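Long-range contact in putative ribose operon repressor (Burkholderia thailandensis, PDB 3EGC), which probably represses transcription by binding DNA as a LacI-family regulator, its core domain resembling the periplasmic sugar-binding proteins: residues Thr46-Val57 against Leu70-Leu80. Numbering follows the deposited sequence.
Sequences TAEDIVREREAV and LAPSEGEHDYL
The buried carboxylate of Glu53 is gripped by three donors, two from the loop after strand 67-70 and one, Tyr79, from the helix that follows it. Glu53 OE2 takes the backbone N-H of Ser73 at 2.9 Å, almost straight, and a weak bond from His77 NE2. Glu53 OE1 offers its anti lone pair to Tyr79 OH at 2.6 Å. Glutamate suits this place because its extended chain, with CG anti to the backbone N (chi1 178°), carries the carboxylate off the helix to all three donors, which probably stabilise the anion. In this LacI-type, periplasmic-binding-protein fold, the contact ties helix 50-62 to that loop. Ser73 OG receives a hydrogen bond from Thr46 OG1 (2.8 Å), which accepts from Glu48 N in an ST turn; with Glu48 CA and Ser73 CA only 4.8 Å apart, a short serine fits. Tyr79 also offers its flat ring to Arg54, whose aliphatic CG lies over one face in a CH-pi contact; Leu80 CG backs the opposite face. Ile50 CD1, an apolar methyl, makes van der Waals contact with His77 NE2 (3.5 Å) and Gly75 CA (4.0 Å), where phi 155° and psi -174° are open essentially to glycine alone. Val57 CG1 packs against Leu80 CD2.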
# COMPACT_ATOMS: atom_id res chain seq x y z
N THR A 46 11.08 9.09 -0.07
CA THR A 46 12.06 9.61 -1.06
C THR A 46 11.64 9.41 -2.48
O THR A 46 12.21 10.02 -3.34
CB THR A 46 13.48 8.96 -0.92
OG1 THR A 46 13.46 7.59 -1.36
CG2 THR A 46 13.98 9.03 0.49
N ALA A 47 10.67 8.54 -2.73
CA ALA A 47 10.26 8.18 -4.09
C ALA A 47 11.45 7.80 -4.95
O ALA A 47 11.48 8.13 -6.11
CB ALA A 47 9.44 9.28 -4.77
N GLU A 48 12.40 7.08 -4.36
CA GLU A 48 13.52 6.42 -5.06
C GLU A 48 14.51 7.45 -5.61
O GLU A 48 15.21 7.20 -6.58
CB GLU A 48 13.04 5.48 -6.17
CG GLU A 48 12.34 4.22 -5.70
CD GLU A 48 13.27 3.14 -5.12
OE1 GLU A 48 14.50 3.20 -5.34
OE2 GLU A 48 12.76 2.21 -4.43
N ASP A 49 14.53 8.63 -4.98
CA ASP A 49 15.47 9.68 -5.33
C ASP A 49 16.57 9.77 -4.23
O ASP A 49 16.31 10.16 -3.10
CB ASP A 49 14.72 10.99 -5.47
CG ASP A 49 15.62 12.16 -5.94
OD1 ASP A 49 15.17 13.32 -5.89
OD2 ASP A 49 16.76 11.93 -6.38
N ILE A 50 17.79 9.42 -4.58
CA ILE A 50 18.90 9.45 -3.63
C ILE A 50 19.17 10.88 -3.06
O ILE A 50 19.64 11.03 -1.94
CB ILE A 50 20.16 8.84 -4.27
CG1 ILE A 50 21.21 8.52 -3.20
CG2 ILE A 50 20.68 9.73 -5.41
CD1 ILE A 50 20.96 7.25 -2.50
N VAL A 51 18.85 11.92 -3.81
CA VAL A 51 19.10 13.29 -3.38
C VAL A 51 18.09 13.67 -2.27
O VAL A 51 18.41 14.31 -1.28
CB VAL A 51 19.00 14.29 -4.58
CG1 VAL A 51 18.93 15.73 -4.10
CG2 VAL A 51 20.19 14.12 -5.57
N ARG A 52 16.85 13.27 -2.44
CA ARG A 52 15.91 13.30 -1.35
C ARG A 52 16.28 12.41 -0.13
O ARG A 52 16.06 12.82 0.98
CB ARG A 52 14.49 12.99 -1.85
CG ARG A 52 13.96 14.10 -2.71
CD ARG A 52 12.75 13.68 -3.57
NE ARG A 52 11.70 13.15 -2.71
CZ ARG A 52 10.52 12.77 -3.15
NH1 ARG A 52 9.63 12.26 -2.29
NH2 ARG A 52 10.24 12.89 -4.45
N GLU A 53 16.85 11.23 -0.37
CA GLU A 53 17.29 10.40 0.74
C GLU A 53 18.33 11.13 1.64
O GLU A 53 18.24 11.16 2.87
CB GLU A 53 17.83 9.05 0.24
CG GLU A 53 18.33 8.17 1.36
CD GLU A 53 19.14 7.00 0.85
OE1 GLU A 53 20.39 7.03 0.98
OE2 GLU A 53 18.56 6.03 0.32
N ARG A 54 19.33 11.70 0.98
CA ARG A 54 20.41 12.38 1.65
C ARG A 54 19.86 13.61 2.38
O ARG A 54 20.28 13.92 3.46
CB ARG A 54 21.46 12.81 0.62
CG ARG A 54 22.75 13.23 1.23
CD ARG A 54 23.86 13.38 0.12
NE ARG A 54 23.48 12.90 -1.21
CZ ARG A 54 23.58 13.59 -2.36
NH1 ARG A 54 24.03 14.84 -2.38
NH2 ARG A 54 23.24 13.01 -3.51
N GLU A 55 18.88 14.29 1.80
CA GLU A 55 18.28 15.41 2.48
C GLU A 55 17.47 15.02 3.69
O GLU A 55 17.44 15.74 4.72
CB GLU A 55 17.39 16.25 1.54
CG GLU A 55 18.21 16.91 0.43
CD GLU A 55 17.39 17.72 -0.58
OE1 GLU A 55 17.99 18.63 -1.23
OE2 GLU A 55 16.18 17.44 -0.75
N ALA A 56 16.77 13.88 3.58
CA ALA A 56 16.04 13.39 4.74
C ALA A 56 17.02 13.03 5.86
O ALA A 56 16.79 13.40 7.03
CB ALA A 56 15.16 12.27 4.38
N VAL A 57 18.12 12.35 5.51
CA VAL A 57 19.04 11.83 6.51
C VAL A 57 19.58 13.04 7.32
O VAL A 57 19.53 13.03 8.53
CB VAL A 57 20.24 11.03 5.90
CG1 VAL A 57 21.38 10.83 6.97
CG2 VAL A 57 19.80 9.65 5.38
N LEU A 70 16.38 2.75 7.43
CA LEU A 70 16.50 3.27 6.09
C LEU A 70 16.19 2.20 5.03
O LEU A 70 16.86 1.19 4.95
CB LEU A 70 17.94 3.85 5.90
CG LEU A 70 18.30 4.22 4.46
CD1 LEU A 70 17.35 5.29 3.89
CD2 LEU A 70 19.80 4.68 4.25
N ALA A 71 15.16 2.39 4.26
CA ALA A 71 14.98 1.61 3.04
C ALA A 71 15.68 2.34 1.88
O ALA A 71 15.14 3.30 1.31
CB ALA A 71 13.50 1.41 2.72
N PRO A 72 16.88 1.91 1.55
CA PRO A 72 17.70 2.66 0.66
C PRO A 72 17.19 2.80 -0.78
O PRO A 72 16.62 1.87 -1.37
CB PRO A 72 19.05 1.89 0.68
CG PRO A 72 18.97 0.97 1.87
CD PRO A 72 17.54 0.69 2.03
N SER A 73 17.42 3.97 -1.32
CA SER A 73 17.09 4.23 -2.69
C SER A 73 18.34 3.84 -3.44
O SER A 73 19.44 3.78 -2.85
CB SER A 73 16.83 5.73 -2.86
OG SER A 73 15.55 6.07 -2.34
N GLU A 74 18.20 3.53 -4.72
CA GLU A 74 19.33 3.08 -5.52
C GLU A 74 20.24 4.26 -5.71
O GLU A 74 19.81 5.31 -6.19
CB GLU A 74 18.87 2.60 -6.90
CG GLU A 74 19.99 1.99 -7.74
CD GLU A 74 19.51 1.47 -9.07
OE1 GLU A 74 18.42 1.84 -9.52
OE2 GLU A 74 20.26 0.70 -9.71
N GLY A 75 21.52 4.07 -5.37
CA GLY A 75 22.53 5.08 -5.51
C GLY A 75 23.66 4.80 -4.51
O GLY A 75 23.63 3.77 -3.83
N GLU A 76 24.63 5.72 -4.41
CA GLU A 76 25.78 5.58 -3.51
C GLU A 76 25.43 5.92 -2.07
O GLU A 76 24.74 6.86 -1.82
CB GLU A 76 26.96 6.48 -3.95
CG GLU A 76 28.33 6.09 -3.32
CD GLU A 76 29.45 7.09 -3.59
OE1 GLU A 76 29.16 8.31 -3.66
OE2 GLU A 76 30.63 6.66 -3.72
N HIS A 77 25.93 5.16 -1.11
CA HIS A 77 25.61 5.46 0.28
C HIS A 77 26.82 5.81 1.16
O HIS A 77 26.70 5.88 2.37
CB HIS A 77 24.77 4.33 0.86
CG HIS A 77 23.43 4.21 0.20
ND1 HIS A 77 23.19 3.38 -0.87
CD2 HIS A 77 22.27 4.88 0.42
CE1 HIS A 77 21.94 3.52 -1.26
NE2 HIS A 77 21.36 4.43 -0.50
N ASP A 78 27.97 6.05 0.55
CA ASP A 78 29.17 6.39 1.29
C ASP A 78 29.03 7.67 2.12
O ASP A 78 29.68 7.79 3.16
CB ASP A 78 30.32 6.53 0.38
N TYR A 79 28.21 8.61 1.67
CA TYR A 79 27.94 9.81 2.40
C TYR A 79 27.45 9.49 3.79
O TYR A 79 27.58 10.29 4.71
CB TYR A 79 26.90 10.69 1.67
CG TYR A 79 25.44 10.23 1.86
CD1 TYR A 79 24.66 10.70 2.93
CD2 TYR A 79 24.86 9.32 0.97
CE1 TYR A 79 23.34 10.29 3.09
CE2 TYR A 79 23.55 8.89 1.12
CZ TYR A 79 22.79 9.37 2.17
OH TYR A 79 21.50 8.92 2.32
N LEU A 80 26.84 8.32 3.98
CA LEU A 80 26.42 7.95 5.32
C LEU A 80 27.63 7.80 6.21
O LEU A 80 27.63 8.15 7.42
CB LEU A 80 25.60 6.66 5.32
CG LEU A 80 24.19 6.80 4.72
CD1 LEU A 80 23.59 5.44 4.43
CD2 LEU A 80 23.32 7.62 5.66